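Local coordinates for protein phosphate transporter (Thermotoga maritima MSB8, PDB 6L85) that probably imports phosphate across the cell membrane by coupling its uptake to sodium ions, at residues Ser142-Leu145 with Gly146-Ser150; Gly276-Pro279 with Lys280-Ile284; Ile374-Ser377 with Trp378-Val382. All blocks are in the same frame, centred on the assembly; numbering follows the deposited sequence.

All three contacts are local, each between residues a few places apart in one continuous run. Contact 1 is the most enclosed, partly buried, its centre about 15 Å from the centre of the chain; contacts 2 and 3 are surface contacts. Contacts 1 and 3 lie on different long helices, 129-162 and 368-400, yet both pack on helix 346-357, where P143 and W378 each meet H348; their centres are about 20 Å apart. Both combine i to i+4 backbone hydrogen bonds with apolar side-chain pairs, and contact 3 adds an indole. Contact 2, its centre 34 and 33 Å from those of contacts 1 and 3, is a loop with no hydrogen bond between its segments, tied instead to K66.

Contact 1: residues Ser142-Leu145 with Gly146-Ser150; sequences SPVL and GGLIS
L145 and I149, one helical turn apart, meet through their terminal methyls, L145 CD1 lying 3.7 Å from I149 CD1. The two side chains cross at a slant. L145 carries CG anti to its backbone N (chi1 173°), while I149 sets CG1 beside its own N and then runs extended, which brings CD1 back over the preceding turn. I149 CG1 also lies 3.8 Å from L145 CD1, so the ethyl arm is used along its length. V144 and L148 make a second apolar pair on the surface, here side by side and pointing the same way, with V144 CG1 3.8 Å from L148 CD1.

Beneath these pairs the backbone is regular. G146 N donates to S142 O, G147 N to P143 O and I149 N to L145 O, each at 2.9 Å. The bond from I149 N to L145 O is nearly straight, with an angle of 170° at the hydrogen. G146 and G147 add no side chain of their own.

Outside the segments, L145 and I149 both touch T333 of helix 320-339, while S142 and P143 face helix 346-357. The hydroxyl of S142 is bound to S138 O, one turn earlier, and that of S150 to A353 O.

P143 has no N-H to give to the turn before it, and the helix kinks there before these bonds resume: the arrangement is that of a proline-kinked helix, probably membrane-spanning, within the phosphate transporter fold.

Contact 2: residues Gly276-Pro279 with Lys280-Ile284; sequences GVVP and KTVEI
P279 and T281 meet where a puckered pyrrolidine ring is approached by a peptide oxygen; no aromatic ring lies in this contact and no face is stacked. The pucker is C-gamma endo, and T281 O comes obliquely at the CB-CG side of the ring, 3.6 Å from P279 CG and 3.9 Å from P279 CB. Elsewhere the ring of P279 rests on I271 of helix 260-275. The peptide groups on either side of K280 turn their oxygens close together: P279 O and K280 O are 3.1 Å apart, two acceptors that cannot bond to each other. K66 NZ donates to both, and its positive charge would probably offset the repulsion between them.

Across the bend the side chains meet at a single apolar point, V278 CG1 lying 3.7 Å from V282 CG2 as the two valines slant past each other. Different branches are used: V278 offers the methyl anti to its backbone N (chi1 -179°), V282 the one beside its own. V282 CG2 is also 4.1 Å from P279 O. Beyond the segments V282 leans on I271 and on K66, so the apolar pair and the lysine-bound carbonyls share one corner.

No hydrogen bond joins 276-279 to 280-284, and neither segment forms regular helix or strand. G276 leaves the preceding helix with a positive phi of 93°, where a CB would press on the carbonyl before it. From V277 to I284, K280 alone takes roughly helical angles, the others being extended, and the path bends there. This is an irregular interhelical connection, leading from helix 260-275 to helix 286-302 and fastened to the last residue of helix 58-66.

Contact 3: residues Ile374-Ser377 with Trp378-Val382; sequences IVIS and WLLIV
I374 and W378 lie side by side and point the same way, the aliphatic branch against the indole. I374 CG2, the methyl branch anti to the backbone N, sits over one face of the six-membered ring in a CH-pi contact, 3.9 Å from the ring centroid and 21° off the normal. It is displaced toward the rim, with W378 CE2 its nearest ring atom at 3.7 Å. I374 O comes over the same face at the pyrrole end, 3.3 Å from W378 CG.

That oxygen is gripped twice: W378 N donates to I374 O at 2.9 Å, and S377 OG donates to I374 O at 2.8 Å. The serine hydroxyl reaches back because its chi1 of 73° tucks OG between its own N and carbonyl carbon. The doubly used carbonyl is the familiar intrahelical serine motif, here on helix 368-400 beside a sodium site: W378 touches T347 and S377 touches V104, both residues of that site. W378 is thus placed as a probable second-shell residue, with NE1 bonded to P103 O and the indole meeting H348 with planes about 45° apart. Replacing W378 with an alanine would probably leave P103 O without this donor and open a gap beside I374 CG2 and H348.

On the outer side the pairs are plainer. V375 and L379 run alongside each other, V375 CG1 3.7 Å from L379 CD1. I376 and L380 do the same, I376 CG2 3.7 Å from L380 CD1. L380 N bonds to I376 O at 2.9 Å and only weakly to S377 O, a shared donation in keeping with the departure of L380 from regular helical backbone angles.

Contact 1: residues Ser142-Leu145 with Gly146-Ser150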
loop_
_atom_site.group_PDB
_atom_site.type_symbol
_atom_site.label_atom_id
_atom_site.label_comp_id
_atom_site.label_asym_id
_atom_site.label_seq_id
_atom_site.Cartn_x
_atom_site.Cartn_y
_atom_site.Cartn_z
ATOM N N SER B 142 17.544 22.137 -3.013
ATOM C CA SER B 142 16.602 21.120 -3.487
ATOM C C SER B 142 16.286 21.235 -4.967
ATOM O O SER B 142 16.365 20.210 -5.666
ATOM C CB SER B 142 15.295 21.169 -2.670
ATOM O OG SER B 142 15.551 20.907 -1.308
ATOM N N PRO B 143 15.884 22.398 -5.501
ATOM C CA PRO B 143 15.586 22.469 -6.946
ATOM C C PRO B 143 16.793 22.193 -7.816
ATOM O O PRO B 143 16.655 21.631 -8.915
ATOM C CB PRO B 143 15.084 23.907 -7.135
ATOM C CG PRO B 143 14.708 24.370 -5.736
ATOM C CD PRO B 143 15.683 23.700 -4.843
ATOM N N VAL B 144 17.983 22.572 -7.343
ATOM C CA VAL B 144 19.203 22.293 -8.084
ATOM C C VAL B 144 19.464 20.803 -8.100
ATOM O O VAL B 144 19.838 20.238 -9.133
ATOM C CB VAL B 144 20.391 23.060 -7.476
ATOM C CG1 VAL B 144 21.712 22.566 -8.087
ATOM C CG2 VAL B 144 20.200 24.550 -7.682
ATOM N N LEU B 145 19.290 20.149 -6.956
ATOM C CA LEU B 145 19.455 18.701 -6.896
ATOM C C LEU B 145 18.428 18.002 -7.778
ATOM O O LEU B 145 18.740 16.999 -8.429
ATOM C CB LEU B 145 19.350 18.236 -5.437
ATOM C CG LEU B 145 19.321 16.746 -5.093
ATOM C CD1 LEU B 145 20.575 16.043 -5.586
ATOM C CD2 LEU B 145 19.124 16.549 -3.565
ATOM N N GLY B 146 17.205 18.536 -7.843
ATOM C CA GLY B 146 16.211 17.954 -8.734
ATOM C C GLY B 146 16.608 18.086 -10.195
ATOM O O GLY B 146 16.468 17.134 -10.979
ATOM N N GLY B 147 17.120 19.263 -10.575
ATOM C CA GLY B 147 17.610 19.446 -11.933
ATOM C C GLY B 147 18.773 18.529 -12.252
ATOM O O GLY B 147 18.823 17.925 -13.328
ATOM N N LEU B 148 19.700 18.375 -11.307
ATOM C CA LEU B 148 20.862 17.525 -11.549
ATOM C C LEU B 148 20.467 16.064 -11.700
ATOM O O LEU B 148 20.946 15.375 -12.608
ATOM C CB LEU B 148 21.886 17.681 -10.421
ATOM C CG LEU B 148 22.296 19.131 -10.143
ATOM C CD1 LEU B 148 23.236 19.238 -8.941
ATOM C CD2 LEU B 148 22.875 19.830 -11.392
ATOM N N ILE B 149 19.616 15.565 -10.795
ATOM C CA ILE B 149 19.157 14.182 -10.887
ATOM C C ILE B 149 18.431 13.966 -12.205
ATOM O O ILE B 149 18.637 12.964 -12.884
ATOM C CB ILE B 149 18.262 13.833 -9.681
ATOM C CG1 ILE B 149 19.034 13.948 -8.363
ATOM C CG2 ILE B 149 17.691 12.460 -9.821
ATOM C CD1 ILE B 149 18.156 13.666 -7.132
ATOM N N SER B 150 17.537 14.889 -12.552
ATOM C CA SER B 150 16.876 14.926 -13.848
ATOM C C SER B 150 17.865 14.727 -14.999
ATOM O O SER B 150 17.713 13.828 -15.841
ATOM C CB SER B 150 16.195 16.296 -13.954
ATOM O OG SER B 150 15.074 16.289 -14.785
#

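Contact 2: residues Gly276-Pro279 with Lys280-Ile284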
loop_
_atom_site.group_PDB
_atom_site.type_symbol
_atom_site.label_atom_id
_atom_site.label_comp_id
_atom_site.label_asym_id
_atom_site.label_seq_id
_atom_site.Cartn_x
_atom_site.Cartn_y
_atom_site.Cartn_z
ATOM N N GLY B 276 0.475 21.390 27.467
ATOM C CA GLY B 276 1.045 22.678 27.833
ATOM C C GLY B 276 2.397 22.952 27.199
ATOM O O GLY B 276 2.472 23.411 26.056
ATOM N N VAL B 277 3.483 22.691 27.922
ATOM C CA VAL B 277 4.810 22.909 27.359
ATOM C C VAL B 277 5.084 21.857 26.294
ATOM O O VAL B 277 4.847 20.662 26.506
ATOM C CB VAL B 277 5.879 22.879 28.462
ATOM C CG1 VAL B 277 7.178 23.517 27.971
ATOM C CG2 VAL B 277 5.391 23.599 29.700
ATOM N N VAL B 278 5.577 22.298 25.139
ATOM C CA VAL B 278 6.007 21.407 24.059
ATOM C C VAL B 278 7.193 20.588 24.554
ATOM O O VAL B 278 8.236 21.163 24.886
ATOM C CB VAL B 278 6.379 22.201 22.798
ATOM C CG1 VAL B 278 6.802 21.264 21.661
ATOM C CG2 VAL B 278 5.220 23.069 22.379
ATOM N N PRO B 279 7.085 19.262 24.611
ATOM C CA PRO B 279 8.142 18.446 25.228
ATOM C C PRO B 279 9.430 18.447 24.420
ATOM O O PRO B 279 9.520 18.981 23.314
ATOM C CB PRO B 279 7.532 17.042 25.273
ATOM C CG PRO B 279 6.468 17.062 24.225
ATOM C CD PRO B 279 5.914 18.457 24.228
ATOM N N LYS B 280 10.449 17.829 25.026
ATOM C CA LYS B 280 11.763 17.693 24.409
ATOM C C LYS B 280 11.629 17.053 23.035
ATOM O O LYS B 280 11.992 17.637 22.005
ATOM C CB LYS B 280 12.670 16.855 25.312
ATOM C CG LYS B 280 12.521 17.142 26.815
ATOM C CD LYS B 280 13.351 16.173 27.691
ATOM C CE LYS B 280 12.538 15.603 28.864
ATOM N NZ LYS B 280 12.753 14.127 29.038
ATOM N N THR B 281 11.087 15.845 23.009
ATOM C CA THR B 281 10.840 15.120 21.777
ATOM C C THR B 281 9.347 15.199 21.456
ATOM O O THR B 281 8.504 14.783 22.266
ATOM C CB THR B 281 11.319 13.673 21.923
ATOM O OG1 THR B 281 10.355 12.915 22.661
ATOM C CG2 THR B 281 12.639 13.639 22.695
ATOM N N VAL B 282 9.026 15.724 20.274
ATOM C CA VAL B 282 7.646 15.939 19.851
ATOM C C VAL B 282 7.105 14.680 19.181
ATOM O O VAL B 282 7.749 14.108 18.296
ATOM C CB VAL B 282 7.557 17.142 18.895
ATOM C CG1 VAL B 282 6.150 17.277 18.305
ATOM C CG2 VAL B 282 7.964 18.415 19.607
ATOM N N GLU B 283 5.920 14.247 19.594
ATOM C CA GLU B 283 5.196 13.183 18.908
ATOM C C GLU B 283 4.002 13.809 18.195
ATOM O O GLU B 283 3.149 14.434 18.839
ATOM C CB GLU B 283 4.746 12.100 19.888
ATOM C CG GLU B 283 5.736 11.836 21.010
ATOM C CD GLU B 283 5.058 11.363 22.294
ATOM O OE1 GLU B 283 3.964 11.886 22.629
ATOM O OE2 GLU B 283 5.625 10.471 22.968
ATOM N N ILE B 284 3.961 13.673 16.872
ATOM C CA ILE B 284 2.872 14.260 16.091
ATOM C C ILE B 284 1.614 13.412 16.251
ATOM O O ILE B 284 1.617 12.229 15.874
ATOM C CB ILE B 284 3.248 14.400 14.608
ATOM C CG1 ILE B 284 4.497 15.279 14.456
ATOM C CG2 ILE B 284 2.070 14.999 13.822
ATOM C CD1 ILE B 284 4.228 16.748 14.758
#

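Contact 3: residues Ile374-Ser377 with Trp378-Val382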
loop_
_atom_site.group_PDB
_atom_site.type_symbol
_atom_site.label_atom_id
_atom_site.label_comp_id
_atom_site.label_asym_id
_atom_site.label_seq_id
_atom_site.Cartn_x
_atom_site.Cartn_y
_atom_site.Cartn_z
ATOM N N ILE B 374 4.773 35.118 -11.824
ATOM C CA ILE B 374 5.156 33.937 -11.060
ATOM C C ILE B 374 6.418 34.219 -10.258
ATOM O O ILE B 374 6.491 33.927 -9.057
ATOM C CB ILE B 374 5.331 32.726 -11.997
ATOM C CG1 ILE B 374 3.966 32.110 -12.317
ATOM C CG2 ILE B 374 6.295 31.692 -11.394
ATOM C CD1 ILE B 374 4.036 30.907 -13.222
ATOM N N VAL B 375 7.425 34.804 -10.911
ATOM C CA VAL B 375 8.675 35.111 -10.219
ATOM C C VAL B 375 8.438 36.107 -9.082
ATOM O O VAL B 375 8.994 35.958 -7.984
ATOM C CB VAL B 375 9.728 35.618 -11.221
ATOM C CG1 VAL B 375 10.976 36.128 -10.491
ATOM C CG2 VAL B 375 10.088 34.508 -12.198
ATOM N N ILE B 376 7.600 37.124 -9.318
ATOM C CA ILE B 376 7.303 38.098 -8.270
ATOM C C ILE B 376 6.672 37.399 -7.076
ATOM O O ILE B 376 7.089 37.601 -5.927
ATOM C CB ILE B 376 6.377 39.218 -8.786
ATOM C CG1 ILE B 376 6.981 39.982 -9.971
ATOM C CG2 ILE B 376 6.025 40.185 -7.653
ATOM C CD1 ILE B 376 8.028 40.876 -9.609
ATOM N N SER B 377 5.618 36.611 -7.332
ATOM C CA SER B 377 4.907 35.937 -6.254
ATOM C C SER B 377 5.854 35.049 -5.463
ATOM O O SER B 377 5.804 35.023 -4.227
ATOM C CB SER B 377 3.734 35.123 -6.819
ATOM O OG SER B 377 4.199 33.959 -7.490
ATOM N N TRP B 378 6.762 34.349 -6.152
ATOM C CA TRP B 378 7.689 33.488 -5.426
ATOM C C TRP B 378 8.647 34.299 -4.559
ATOM O O TRP B 378 8.955 33.901 -3.427
ATOM C CB TRP B 378 8.472 32.607 -6.388
ATOM C CG TRP B 378 7.628 31.588 -7.039
ATOM C CD1 TRP B 378 6.277 31.445 -6.922
ATOM C CD2 TRP B 378 8.067 30.561 -7.928
ATOM N NE1 TRP B 378 5.850 30.383 -7.675
ATOM C CE2 TRP B 378 6.926 29.823 -8.308
ATOM C CE3 TRP B 378 9.312 30.193 -8.443
ATOM C CZ2 TRP B 378 6.992 28.737 -9.175
ATOM C CZ3 TRP B 378 9.378 29.109 -9.307
ATOM C CH2 TRP B 378 8.225 28.398 -9.669
ATOM N N LEU B 379 9.161 35.422 -5.073
ATOM C CA LEU B 379 10.094 36.182 -4.243
ATOM C C LEU B 379 9.375 36.859 -3.083
ATOM O O LEU B 379 9.962 37.028 -2.014
ATOM C CB LEU B 379 10.866 37.204 -5.081
ATOM C CG LEU B 379 11.763 36.549 -6.128
ATOM C CD1 LEU B 379 12.108 37.520 -7.251
ATOM C CD2 LEU B 379 13.017 35.939 -5.512
ATOM N N LEU B 380 8.087 37.175 -3.241
ATOM C CA LEU B 380 7.370 37.940 -2.229
ATOM C C LEU B 380 6.577 37.099 -1.234
ATOM O O LEU B 380 6.055 37.666 -0.264
ATOM C CB LEU B 380 6.404 38.925 -2.900
ATOM C CG LEU B 380 7.060 40.175 -3.513
ATOM C CD1 LEU B 380 6.015 41.150 -4.030
ATOM C CD2 LEU B 380 7.906 40.837 -2.453
ATOM N N ILE B 381 6.445 35.784 -1.444
ATOM C CA ILE B 381 5.455 35.037 -0.659
ATOM C C ILE B 381 5.873 34.929 0.807
ATOM O O ILE B 381 5.043 35.108 1.709
ATOM C CB ILE B 381 5.182 33.656 -1.302
ATOM C CG1 ILE B 381 4.024 32.938 -0.602
ATOM C CG2 ILE B 381 6.407 32.764 -1.270
ATOM C CD1 ILE B 381 2.676 33.509 -0.901
ATOM N N VAL B 382 7.151 34.659 1.085
ATOM C CA VAL B 382 7.597 34.548 2.476
ATOM C C VAL B 382 7.347 35.845 3.256
ATOM O O VAL B 382 6.721 35.785 4.329
ATOM C CB VAL B 382 9.039 34.067 2.544
ATOM C CG1 VAL B 382 9.512 34.031 3.993
ATOM C CG2 VAL B 382 9.177 32.689 1.896
#